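Local coordinates for penaeus monodon metallodensovirus major capsid protein (Penaeus monodon metallodensovirus, PDB 6WH7) that forms the icosahedral shell of a shrimp densovirus, sixty copies assembling into a parvoviral capsid that probably encloses and protects the viral genome, at residues I53-V58 with W304-Q309; L75-M80 with D282-L287; V82-W85 with R89-C92; V170-K173 with V177-V180; L186-S191 with S339-I344. All blocks are in the same frame, centred on the assembly; numbering follows the deposited sequence.

Contact 1 (I53-V58 with W304-Q309); sequences IALSMV and WEQGVQ
The backbones of S56 and E305 make the nearest approach between I53-V58 and W304-Q309, with S56 CA and E305 CA 5.1 Å apart, yet no hydrogen bond crosses the gap. Here S56 CB faces E305 CA at 4.3 Å. The side-chain contact belongs chiefly to L55 and Q306, which pass each other at a slant. L55 CB lies 3.5 Å from Q306 CG, and the L55 CD1 methyl reaches Q306 CD at 3.6 Å, so that an aliphatic branch packs against both the methylene and the amide of the glutamine. Q306 bends at its second torsion (chi2 -57°), which folds the amide back beside L55 instead of extending it past. In the jelly-roll fold of parvoviral capsid proteins, I53-V58 forms a short, weakly bonded helix just ahead of the first long strand, 59-75, while W304-Q309 follows the last strand of the same sheet, 287-302; the contact thus ties the entry to the exit of two neighbouring strands. On the helix side, I53 O is gripped twice, by M57 N and by S56 OG, the latter at 2.7 Å and tilted from the carbonyl plane. The polar ends of the loop turn to other partners. The Q306 amide is satisfied by the backbone of a second subunit, accepting from K65 N and donating to A63 O there, whereas the carboxylate of E305 meets K117 of its own chain and R352 of a third subunit. W304 NE1 is held by A115 O, in the same chain.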
# COMPACT_ATOMS: atom_id res chain seq x y z
N ILE A 53 -72.50 -48.14 11.50
CA ILE A 53 -71.46 -49.14 11.68
C ILE A 53 -70.47 -48.71 12.75
O ILE A 53 -70.03 -49.54 13.55
CB ILE A 53 -70.76 -49.44 10.35
CG1 ILE A 53 -71.68 -50.22 9.43
CG2 ILE A 53 -69.48 -50.21 10.58
CD1 ILE A 53 -71.08 -50.45 8.08
N ALA A 54 -70.12 -47.43 12.80
CA ALA A 54 -69.03 -46.97 13.65
C ALA A 54 -69.25 -47.36 15.11
O ALA A 54 -68.32 -47.82 15.77
CB ALA A 54 -68.86 -45.46 13.53
N LEU A 55 -70.46 -47.18 15.61
CA LEU A 55 -70.74 -47.49 17.01
C LEU A 55 -70.87 -48.98 17.27
O LEU A 55 -70.63 -49.41 18.40
CB LEU A 55 -72.01 -46.78 17.46
CG LEU A 55 -71.92 -45.28 17.65
CD1 LEU A 55 -73.30 -44.72 17.84
CD2 LEU A 55 -71.08 -44.99 18.86
N SER A 56 -71.26 -49.77 16.28
CA SER A 56 -71.30 -51.21 16.49
C SER A 56 -69.91 -51.82 16.49
O SER A 56 -69.73 -52.92 17.02
CB SER A 56 -72.15 -51.88 15.42
OG SER A 56 -71.57 -51.72 14.14
N MET A 57 -68.93 -51.14 15.90
CA MET A 57 -67.57 -51.65 15.85
C MET A 57 -66.69 -51.17 16.98
O MET A 57 -65.57 -51.67 17.12
CB MET A 57 -66.90 -51.27 14.53
CG MET A 57 -67.36 -52.04 13.34
SD MET A 57 -66.40 -51.50 11.93
CE MET A 57 -64.79 -52.10 12.42
N VAL A 58 -67.13 -50.21 17.79
CA VAL A 58 -66.25 -49.69 18.83
C VAL A 58 -66.04 -50.75 19.89
O VAL A 58 -66.99 -51.37 20.38
CB VAL A 58 -66.80 -48.38 19.42
CG1 VAL A 58 -68.17 -48.57 19.98
CG2 VAL A 58 -65.88 -47.87 20.49
N TRP A 304 -74.32 -53.37 20.79
CA TRP A 304 -75.38 -53.75 19.88
C TRP A 304 -75.44 -52.81 18.68
O TRP A 304 -74.88 -51.71 18.68
CB TRP A 304 -76.71 -53.76 20.61
CG TRP A 304 -76.70 -54.77 21.69
CD1 TRP A 304 -76.46 -54.54 23.00
CD2 TRP A 304 -76.91 -56.17 21.55
NE1 TRP A 304 -76.53 -55.72 23.70
CE2 TRP A 304 -76.80 -56.73 22.82
CE3 TRP A 304 -77.18 -57.00 20.47
CZ2 TRP A 304 -76.95 -58.09 23.05
CZ3 TRP A 304 -77.33 -58.34 20.69
CH2 TRP A 304 -77.22 -58.87 21.97
N GLU A 305 -76.11 -53.28 17.63
CA GLU A 305 -76.28 -52.50 16.42
C GLU A 305 -77.05 -51.22 16.68
O GLU A 305 -78.01 -51.20 17.44
CB GLU A 305 -77.02 -53.32 15.36
CG GLU A 305 -76.28 -54.53 14.89
CD GLU A 305 -76.50 -55.73 15.79
OE1 GLU A 305 -77.21 -55.59 16.80
OE2 GLU A 305 -75.96 -56.80 15.48
N GLN A 306 -76.61 -50.14 16.04
CA GLN A 306 -77.36 -48.90 16.10
C GLN A 306 -78.58 -48.97 15.20
O GLN A 306 -78.67 -49.79 14.28
CB GLN A 306 -76.50 -47.72 15.70
CG GLN A 306 -75.40 -47.44 16.67
CD GLN A 306 -75.91 -47.20 18.05
OE1 GLN A 306 -76.96 -46.61 18.24
NE2 GLN A 306 -75.17 -47.66 19.04
N GLY A 307 -79.53 -48.10 15.47
CA GLY A 307 -80.71 -48.02 14.65
C GLY A 307 -81.81 -48.93 15.13
O GLY A 307 -81.77 -49.50 16.22
N VAL A 308 -82.82 -49.07 14.27
CA VAL A 308 -83.95 -49.93 14.59
C VAL A 308 -83.51 -51.37 14.68
O VAL A 308 -84.16 -52.18 15.35
CB VAL A 308 -85.06 -49.72 13.55
CG1 VAL A 308 -86.26 -50.57 13.85
CG2 VAL A 308 -85.43 -48.27 13.49
N GLN A 309 -82.40 -51.73 14.04
CA GLN A 309 -81.89 -53.09 14.13
C GLN A 309 -81.61 -53.49 15.57
O GLN A 309 -81.74 -54.66 15.91
CB GLN A 309 -80.62 -53.21 13.30
CG GLN A 309 -80.14 -54.62 13.13
CD GLN A 309 -78.93 -54.69 12.25
OE1 GLN A 309 -78.43 -53.67 11.79
NE2 GLN A 309 -78.48 -55.89 11.96

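Contact 2 (L75-M80 with D282-L287)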
# COMPACT_ATOMS: atom_id res chain seq x y z
N LEU A 75 -48.25 -81.22 50.69
CA LEU A 75 -47.79 -81.54 49.35
C LEU A 75 -46.43 -82.22 49.47
O LEU A 75 -45.46 -81.59 49.90
CB LEU A 75 -47.70 -80.27 48.50
CG LEU A 75 -47.46 -80.41 47.00
CD1 LEU A 75 -48.72 -80.93 46.37
CD2 LEU A 75 -47.04 -79.10 46.37
N THR A 76 -46.37 -83.49 49.12
CA THR A 76 -45.11 -84.22 49.13
C THR A 76 -44.29 -83.81 47.91
O THR A 76 -44.79 -83.16 47.00
CB THR A 76 -45.37 -85.72 49.16
OG1 THR A 76 -46.06 -86.12 47.97
CG2 THR A 76 -46.21 -86.08 50.36
N PRO A 77 -42.99 -84.14 47.88
CA PRO A 77 -42.17 -83.73 46.73
C PRO A 77 -42.53 -84.42 45.43
O PRO A 77 -42.12 -83.94 44.37
CB PRO A 77 -40.75 -84.09 47.18
CG PRO A 77 -40.94 -85.16 48.16
CD PRO A 77 -42.16 -84.77 48.92
N THR A 78 -43.25 -85.54 45.48
CA THR A 78 -43.65 -86.21 44.25
C THR A 78 -44.87 -85.54 43.63
O THR A 78 -44.95 -85.39 42.41
CB THR A 78 -43.94 -87.68 44.54
OG1 THR A 78 -42.75 -88.30 45.04
CG2 THR A 78 -44.38 -88.40 43.29
N GLU A 79 -45.83 -85.16 44.45
CA GLU A 79 -47.04 -84.49 43.99
C GLU A 79 -46.80 -83.00 43.78
O GLU A 79 -45.88 -82.40 44.34
CB GLU A 79 -48.17 -84.74 44.99
CG GLU A 79 -47.85 -84.26 46.37
CD GLU A 79 -48.85 -84.73 47.41
OE1 GLU A 79 -49.92 -85.22 47.03
OE2 GLU A 79 -48.56 -84.61 48.61
N MET A 80 -47.62 -82.40 42.92
CA MET A 80 -47.49 -81.00 42.57
C MET A 80 -48.87 -80.35 42.58
O MET A 80 -49.89 -81.01 42.42
CB MET A 80 -46.87 -80.82 41.18
CG MET A 80 -47.84 -81.15 40.08
SD MET A 80 -47.08 -81.46 38.49
CE MET A 80 -46.84 -83.21 38.63
N ASP A 282 -36.97 -89.96 59.13
CA ASP A 282 -37.98 -90.80 58.50
C ASP A 282 -38.81 -89.96 57.54
O ASP A 282 -39.59 -89.10 57.97
CB ASP A 282 -38.85 -91.48 59.56
CG ASP A 282 -39.43 -90.49 60.56
OD1 ASP A 282 -39.03 -89.31 60.55
OD2 ASP A 282 -40.30 -90.90 61.36
N GLY A 283 -38.64 -90.18 56.24
CA GLY A 283 -39.45 -89.48 55.27
C GLY A 283 -38.92 -88.11 54.89
O GLY A 283 -37.72 -87.84 54.93
N GLN A 284 -39.85 -87.23 54.54
CA GLN A 284 -39.55 -85.94 53.93
C GLN A 284 -39.99 -84.82 54.87
O GLN A 284 -40.85 -85.02 55.73
CB GLN A 284 -40.29 -85.78 52.60
CG GLN A 284 -39.99 -86.84 51.56
CD GLN A 284 -38.59 -86.78 51.04
OE1 GLN A 284 -37.72 -87.55 51.45
NE2 GLN A 284 -38.34 -85.86 50.12
N PHE A 285 -39.39 -83.65 54.70
CA PHE A 285 -39.98 -82.45 55.28
C PHE A 285 -41.36 -82.23 54.69
O PHE A 285 -41.56 -82.35 53.48
CB PHE A 285 -39.12 -81.22 55.03
CG PHE A 285 -37.93 -81.12 55.90
CD1 PHE A 285 -37.87 -81.80 57.09
CD2 PHE A 285 -36.87 -80.34 55.55
CE1 PHE A 285 -36.77 -81.71 57.90
CE2 PHE A 285 -35.75 -80.24 56.36
CZ PHE A 285 -35.71 -80.93 57.54
N LYS A 286 -42.30 -81.88 55.55
CA LYS A 286 -43.60 -81.44 55.09
C LYS A 286 -43.53 -79.92 55.01
O LYS A 286 -43.50 -79.24 56.03
CB LYS A 286 -44.70 -81.92 56.03
CG LYS A 286 -44.85 -83.42 56.04
CD LYS A 286 -46.00 -83.87 56.91
CE LYS A 286 -46.25 -85.36 56.76
NZ LYS A 286 -45.21 -86.18 57.43
N LEU A 287 -43.50 -79.40 53.79
CA LEU A 287 -43.34 -77.98 53.54
C LEU A 287 -44.68 -77.40 53.13
O LEU A 287 -45.41 -78.00 52.33
CB LEU A 287 -42.31 -77.72 52.45
CG LEU A 287 -40.88 -78.14 52.77
CD1 LEU A 287 -39.99 -77.93 51.57
CD2 LEU A 287 -40.37 -77.37 53.96
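Packing of P77 against Q284 is a small van der Waals contact between two loops at one end of the jelly roll: L75-M80 turns from strand 59-75 into strand 79-83, and D282-L287 leads from strand 270-274 into strand 287-302. P77 CG sits 3.3 Å from Q284 NE2 and 3.9 Å from Q284 CG, so the proline ring touches both the amide and the chain that carries it. A bend at chi2 (-68°) in Q284 swings its amide round to the proline; no hydrogen bond joins the two loops. L75 and L287 run past each other nearby, L75 O and L287 O being 4.3 Å apart, where strands 59-75 and 287-302 meet.

The tight turn on the P77 side is braced from within. E79 OE2 receives T76 N almost in line (171°), on the lone pair directed away from its sister oxygen, and T76 OG1 adds a weak bond to the same atom. E79 OE1 is paired with K173, so both carboxylate oxygens are engaged and the carboxylate is probably kept charged. Beyond Q284, F285 turns from the contact to meet F151 of a neighbouring subunit. By topology these connections correspond to the turn after strand B and the loop after strand H, which lie at the same end of a viral jelly roll; the reach of the latter to a neighbour is consistent with parvoviral capsids.

Contact 3 (V82-W85 with R89-C92)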
# COMPACT_ATOMS: atom_id res chain seq x y z
N VAL A 82 -51.44 -78.07 40.65
CA VAL A 82 -51.75 -77.75 39.26
C VAL A 82 -52.43 -76.40 39.25
O VAL A 82 -53.51 -76.24 39.82
CB VAL A 82 -52.63 -78.83 38.63
CG1 VAL A 82 -52.94 -78.49 37.20
CG2 VAL A 82 -51.95 -80.17 38.74
N ILE A 83 -51.81 -75.42 38.61
CA ILE A 83 -52.40 -74.09 38.55
C ILE A 83 -53.41 -74.10 37.42
O ILE A 83 -53.02 -74.15 36.25
CB ILE A 83 -51.34 -73.00 38.33
CG1 ILE A 83 -50.17 -73.18 39.29
CG2 ILE A 83 -51.94 -71.63 38.53
CD1 ILE A 83 -50.55 -73.21 40.70
N PRO A 84 -54.70 -74.04 37.69
CA PRO A 84 -55.71 -74.08 36.62
C PRO A 84 -55.80 -72.74 35.91
O PRO A 84 -56.88 -72.18 35.74
CB PRO A 84 -56.99 -74.42 37.38
CG PRO A 84 -56.79 -73.81 38.69
CD PRO A 84 -55.33 -73.90 39.01
N TRP A 85 -54.66 -72.21 35.50
CA TRP A 85 -54.59 -70.86 34.98
C TRP A 85 -54.97 -70.81 33.52
O TRP A 85 -54.99 -69.73 32.93
CB TRP A 85 -53.18 -70.31 35.17
CG TRP A 85 -52.23 -70.77 34.12
CD1 TRP A 85 -51.79 -72.03 33.91
CD2 TRP A 85 -51.52 -69.94 33.21
NE1 TRP A 85 -50.91 -72.05 32.86
CE2 TRP A 85 -50.72 -70.77 32.43
CE3 TRP A 85 -51.51 -68.56 32.96
CZ2 TRP A 85 -49.91 -70.28 31.42
CZ3 TRP A 85 -50.71 -68.08 31.96
CH2 TRP A 85 -49.92 -68.93 31.20
N ARG A 89 -62.78 -69.97 34.11
CA ARG A 89 -63.41 -69.87 35.43
C ARG A 89 -62.43 -69.44 36.50
O ARG A 89 -62.84 -68.94 37.55
CB ARG A 89 -64.02 -71.22 35.77
CG ARG A 89 -64.82 -71.24 37.01
CD ARG A 89 -65.30 -72.62 37.25
NE ARG A 89 -66.21 -73.07 36.21
CZ ARG A 89 -67.52 -72.88 36.24
NH1 ARG A 89 -68.07 -72.27 37.28
NH2 ARG A 89 -68.28 -73.32 35.25
N PHE A 90 -61.13 -69.62 36.26
CA PHE A 90 -60.12 -69.28 37.24
C PHE A 90 -60.03 -67.77 37.44
O PHE A 90 -59.88 -67.30 38.57
CB PHE A 90 -58.79 -69.87 36.77
CG PHE A 90 -57.62 -69.58 37.66
CD1 PHE A 90 -57.46 -70.26 38.85
CD2 PHE A 90 -56.64 -68.71 37.27
CE1 PHE A 90 -56.38 -70.02 39.64
CE2 PHE A 90 -55.55 -68.47 38.05
CZ PHE A 90 -55.42 -69.13 39.24
N TYR A 91 -60.08 -67.01 36.36
CA TYR A 91 -59.87 -65.57 36.40
C TYR A 91 -61.11 -64.77 36.73
O TYR A 91 -61.06 -63.83 37.53
CB TYR A 91 -59.30 -65.13 35.07
CG TYR A 91 -57.98 -65.76 34.79
CD1 TYR A 91 -56.81 -65.17 35.23
CD2 TYR A 91 -57.90 -66.96 34.11
CE1 TYR A 91 -55.61 -65.75 34.98
CE2 TYR A 91 -56.70 -67.54 33.86
CZ TYR A 91 -55.55 -66.93 34.29
OH TYR A 91 -54.34 -67.50 34.04
N CYS A 92 -62.23 -65.08 36.09
CA CYS A 92 -63.42 -64.25 36.16
C CYS A 92 -64.46 -64.77 37.14
O CYS A 92 -65.55 -64.20 37.22
CB CYS A 92 -64.03 -64.08 34.76
SG CYS A 92 -64.11 -65.57 33.81
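F90 fills the apolar centre between V82-W85 and R89-C92. P84 CG meets F90 CD1 at 3.6 Å, the two side chains crossing nearly at right angles, and I83 CG2 approaches F90 CZ obliquely. One face of the phenyl ring looks onto the backbone between P84 and W85, where P84 C stands 4.0 Å above the ring plane and toward its rim. With CG directed opposite to the backbone N (chi1 179°), the ring of F90 is carried from the helix across to this turn.

Farther out, Y91 lies alongside W85, both side chains pointing the same way, while F90 CD2 sits over the centre of the tyrosine ring. The phenol oxygen closes the polar edge: Y91 OH donates to W85 O at 2.6 Å, in the carbonyl plane and on a lone pair. The same Y91 OH lies 3.2 Å from W85 CE3, near the plane of the indole, whose NE1 is itself taken up by A269 O. A buried hydroxyl and a backbone carbonyl are thereby satisfied together, just after the inverse gamma turn centred on P84.

F90 and Y91 also touch T295 on strand 287-302, and I83 and Y91 touch Y126 on strand 118-135. The short helix thus sends F90 and Y91 inward against the sheet that holds strands 118-135 and 287-302, as part of the connection between strands C and D of the jelly roll.

Contact 4 (V170-K173 with V177-V180); sequences VYPK and VWPV
A proline-on-tryptophan CH-pi contact closes the loop that interrupts strand 169-179, part of the long insertion between the strands conventionally called E and F in the viral jelly roll. P172 CB stands over the five-membered ring of W178, 3.4 Å from its centroid and 16° off the ring normal. The carbon is displaced from the middle of the whole indole toward the rim, so P172 CB comes 3.2 Å from W178 NE1. P172 CD lies farther along the same ring system, 3.9 Å from W178 CD2, and the pyrrolidine crosses the indole at a slant. With CG anti to the carbonyl carbon (chi1 -71°), the indole extends across to the proline.

Although P172 partly masks the five-membered ring, the indole nitrogen is not left without a polar partner, since W178 NE1 donates to V189 O. The backbone of W178 pairs with I341 and that of V170 with I344, which places both ends of the loop on strand 340-345. At the far, six-membered end of the indole, V170 O lies oblique to the ring, 3.5 Å from W178 CZ3. V170 CG1 completes the contact in the plane of the ring, against the edge at W178 CH2, 3.6 Å away.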
# COMPACT_ATOMS: atom_id res chain seq x y z
N VAL A 170 -53.54 -83.84 32.98
CA VAL A 170 -53.18 -83.94 34.39
C VAL A 170 -54.41 -84.36 35.17
O VAL A 170 -55.47 -83.74 35.05
CB VAL A 170 -52.62 -82.61 34.92
CG1 VAL A 170 -52.34 -82.72 36.36
CG2 VAL A 170 -51.35 -82.26 34.18
N TYR A 171 -54.27 -85.39 35.98
CA TYR A 171 -55.37 -85.94 36.74
C TYR A 171 -55.15 -85.73 38.23
O TYR A 171 -54.01 -85.61 38.68
CB TYR A 171 -55.50 -87.45 36.49
CG TYR A 171 -55.87 -87.81 35.08
CD1 TYR A 171 -57.19 -87.93 34.71
CD2 TYR A 171 -54.90 -88.03 34.13
CE1 TYR A 171 -57.54 -88.27 33.43
CE2 TYR A 171 -55.23 -88.36 32.84
CZ TYR A 171 -56.55 -88.48 32.50
OH TYR A 171 -56.89 -88.82 31.21
N PRO A 172 -56.21 -85.66 39.02
CA PRO A 172 -56.05 -85.61 40.47
C PRO A 172 -55.50 -86.92 41.00
O PRO A 172 -55.52 -87.96 40.35
CB PRO A 172 -57.46 -85.35 40.98
CG PRO A 172 -58.34 -85.82 39.91
CD PRO A 172 -57.63 -85.53 38.63
N LYS A 173 -54.99 -86.86 42.23
CA LYS A 173 -54.53 -88.05 42.91
C LYS A 173 -55.69 -89.00 43.16
O LYS A 173 -56.86 -88.62 43.09
CB LYS A 173 -53.87 -87.71 44.23
CG LYS A 173 -52.56 -87.02 44.12
CD LYS A 173 -52.21 -86.49 45.48
CE LYS A 173 -52.14 -87.62 46.49
NZ LYS A 173 -51.85 -87.12 47.85
N VAL A 177 -59.81 -85.33 44.75
CA VAL A 177 -60.64 -84.85 43.67
C VAL A 177 -60.44 -83.35 43.55
O VAL A 177 -59.88 -82.71 44.44
CB VAL A 177 -62.13 -85.21 43.87
CG1 VAL A 177 -62.76 -84.33 44.93
CG2 VAL A 177 -62.87 -85.17 42.56
N TRP A 178 -60.89 -82.78 42.44
CA TRP A 178 -60.66 -81.38 42.09
C TRP A 178 -61.99 -80.64 42.00
O TRP A 178 -62.55 -80.49 40.91
CB TRP A 178 -59.91 -81.26 40.77
CG TRP A 178 -58.49 -81.67 40.84
CD1 TRP A 178 -57.81 -82.03 41.96
CD2 TRP A 178 -57.57 -81.75 39.76
NE1 TRP A 178 -56.52 -82.33 41.64
CE2 TRP A 178 -56.34 -82.17 40.29
CE3 TRP A 178 -57.67 -81.52 38.39
CZ2 TRP A 178 -55.22 -82.35 39.51
CZ3 TRP A 178 -56.56 -81.71 37.62
CH2 TRP A 178 -55.35 -82.12 38.17
N PRO A 179 -62.52 -80.17 43.13
CA PRO A 179 -63.76 -79.40 43.08
C PRO A 179 -63.58 -78.13 42.27
O PRO A 179 -62.57 -77.44 42.39
CB PRO A 179 -64.03 -79.10 44.56
CG PRO A 179 -63.32 -80.15 45.29
CD PRO A 179 -62.08 -80.39 44.51
N VAL A 180 -64.58 -77.83 41.44
CA VAL A 180 -64.47 -76.63 40.63
C VAL A 180 -64.72 -75.40 41.50
O VAL A 180 -64.32 -74.30 41.13
CB VAL A 180 -65.45 -76.67 39.45
CG1 VAL A 180 -66.86 -76.34 39.90
CG2 VAL A 180 -65.01 -75.78 38.35

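Contact 5 (L186-S191 with S339-I344); sequences LDYVAS and SKINNI
Y188, I341 and I344 carry this contact, a single aromatic side chain set against the ends of two isoleucines. Y188 contributes about half of the buried surface, the largest share of the three, and its ring is approached obliquely by the CD1 methyls of both isoleucines. I341 CD1 reaches the outer part of the ring, 3.6 Å from Y188 CE2 and 3.4 Å from Y188 OH. I344 CD1 comes in nearer the base, 4.1 Å from Y188 CD2. Each isoleucine crosses the tyrosine at about a right angle, so only the terminal methyls do the touching. Both isoleucines are extended at their second torsion (chi2 172°), which stretches CD1 out from strand 340-345 far enough to bridge backbones that stay well apart: Y188 CA and I341 CA, the nearest pair, are 9.3 Å from each other.

No hydrogen bond passes between L186-S191 and S339-I344. The buried hydroxyl of Y188 is instead paired with P179 O, and the ring stacks on W178, on the face of the indole remote from P172. Together these fix the tyrosine both at its tip and across its plane, while its backbone pairs with V82.

Y188 thus sits where two sheets come together. Residues 189-191 form the outermost strand beside 79-83 in one sheet of the jelly roll, and strand 340-345 is the middle of a three-stranded sheet built from the E-F insertion and the segment following the last barrel strand. Packing of an accessory sheet on the barrel through a shared aromatic and aliphatic layer is in keeping with parvoviral capsid proteins, whose jelly-roll core bears elaborate insertions.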
# COMPACT_ATOMS: atom_id res chain seq x y z
N LEU A 186 -55.32 -72.87 45.56
CA LEU A 186 -54.78 -73.82 44.60
C LEU A 186 -54.53 -75.10 45.38
O LEU A 186 -53.49 -75.29 46.00
CB LEU A 186 -53.50 -73.25 44.00
CG LEU A 186 -53.69 -71.89 43.33
CD1 LEU A 186 -52.36 -71.24 43.05
CD2 LEU A 186 -54.45 -72.05 42.04
N ASP A 187 -55.53 -75.98 45.34
CA ASP A 187 -55.47 -77.27 45.99
C ASP A 187 -55.39 -78.44 45.04
O ASP A 187 -55.40 -79.58 45.50
CB ASP A 187 -56.67 -77.43 46.92
CG ASP A 187 -57.98 -77.25 46.21
OD1 ASP A 187 -57.96 -76.79 45.06
OD2 ASP A 187 -59.02 -77.57 46.81
N TYR A 188 -55.35 -78.22 43.73
CA TYR A 188 -55.43 -79.35 42.82
C TYR A 188 -54.06 -80.01 42.80
O TYR A 188 -53.09 -79.43 42.31
CB TYR A 188 -55.83 -78.91 41.42
CG TYR A 188 -57.18 -78.27 41.31
CD1 TYR A 188 -58.20 -78.59 42.19
CD2 TYR A 188 -57.47 -77.39 40.28
CE1 TYR A 188 -59.44 -78.02 42.08
CE2 TYR A 188 -58.71 -76.82 40.16
CZ TYR A 188 -59.69 -77.14 41.06
OH TYR A 188 -60.93 -76.58 40.94
N VAL A 189 -53.99 -81.24 43.29
CA VAL A 189 -52.73 -81.95 43.44
C VAL A 189 -52.70 -83.08 42.44
O VAL A 189 -53.67 -83.84 42.29
CB VAL A 189 -52.54 -82.47 44.88
CG1 VAL A 189 -52.38 -81.34 45.83
CG2 VAL A 189 -53.72 -83.27 45.30
N ALA A 190 -51.59 -83.18 41.72
CA ALA A 190 -51.34 -84.28 40.81
C ALA A 190 -50.07 -84.98 41.24
O ALA A 190 -49.08 -84.33 41.56
CB ALA A 190 -51.21 -83.78 39.39
N SER A 191 -50.10 -86.30 41.24
CA SER A 191 -48.93 -87.10 41.53
C SER A 191 -48.41 -87.63 40.21
O SER A 191 -49.03 -88.50 39.59
CB SER A 191 -49.26 -88.23 42.49
OG SER A 191 -48.12 -89.02 42.77
N SER A 339 -69.46 -81.26 40.16
CA SER A 339 -68.69 -80.04 40.33
C SER A 339 -67.19 -80.27 40.24
O SER A 339 -66.41 -79.37 40.54
CB SER A 339 -69.03 -79.39 41.67
OG SER A 339 -68.23 -78.25 41.92
N LYS A 340 -66.77 -81.48 39.87
CA LYS A 340 -65.40 -81.92 40.06
C LYS A 340 -64.68 -82.00 38.73
O LYS A 340 -65.20 -82.57 37.77
CB LYS A 340 -65.40 -83.26 40.78
CG LYS A 340 -66.01 -83.14 42.16
CD LYS A 340 -66.18 -84.47 42.86
CE LYS A 340 -66.64 -84.26 44.29
NZ LYS A 340 -68.05 -83.81 44.34
N ILE A 341 -63.48 -81.43 38.67
CA ILE A 341 -62.68 -81.43 37.45
C ILE A 341 -62.06 -82.82 37.27
O ILE A 341 -61.38 -83.32 38.17
CB ILE A 341 -61.59 -80.36 37.50
CG1 ILE A 341 -62.21 -78.97 37.62
CG2 ILE A 341 -60.74 -80.42 36.26
CD1 ILE A 341 -61.21 -77.89 37.86
N ASN A 342 -62.29 -83.42 36.12
CA ASN A 342 -61.79 -84.77 35.86
C ASN A 342 -60.30 -84.74 35.54
O ASN A 342 -59.53 -85.55 36.06
CB ASN A 342 -62.56 -85.40 34.71
CG ASN A 342 -63.97 -85.71 35.09
OD1 ASN A 342 -64.28 -85.89 36.26
ND2 ASN A 342 -64.86 -85.75 34.11
N ASN A 343 -59.89 -83.82 34.68
CA ASN A 343 -58.49 -83.66 34.33
C ASN A 343 -58.31 -82.26 33.79
O ASN A 343 -59.28 -81.59 33.42
CB ASN A 343 -58.04 -84.73 33.32
CG ASN A 343 -58.85 -84.71 32.04
OD1 ASN A 343 -59.17 -83.67 31.50
ND2 ASN A 343 -59.22 -85.90 31.58
N ILE A 344 -57.07 -81.80 33.77
CA ILE A 344 -56.72 -80.51 33.19
C ILE A 344 -55.73 -80.75 32.07
O ILE A 344 -54.68 -81.37 32.28
CB ILE A 344 -56.16 -79.54 34.24
CG1 ILE A 344 -57.25 -79.16 35.24
CG2 ILE A 344 -55.64 -78.30 33.58
CD1 ILE A 344 -56.75 -78.36 36.41

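Contacts 2 to 5 form one connected region, whereas contact 1 stands apart: its nearest atoms are about 18 Å from contact 3, and its centre is 58 Å from that of contact 2, on the opposite side of the chain's centre. Contacts 4 and 5 nearly coincide, their centres 2 Å apart, and V180 N probably bonds S339 O at 2.6 Å. Strand 79-83 links contacts 2 and 3, and its neighbour 189-191 brings in contact 5: M80 N to A190 O is 2.8 Å and V82 N to Y188 O 2.7 Å. A salt bridge from E79 OE1 to K173 NZ, 2.8 Å, joins contacts 2 and 4.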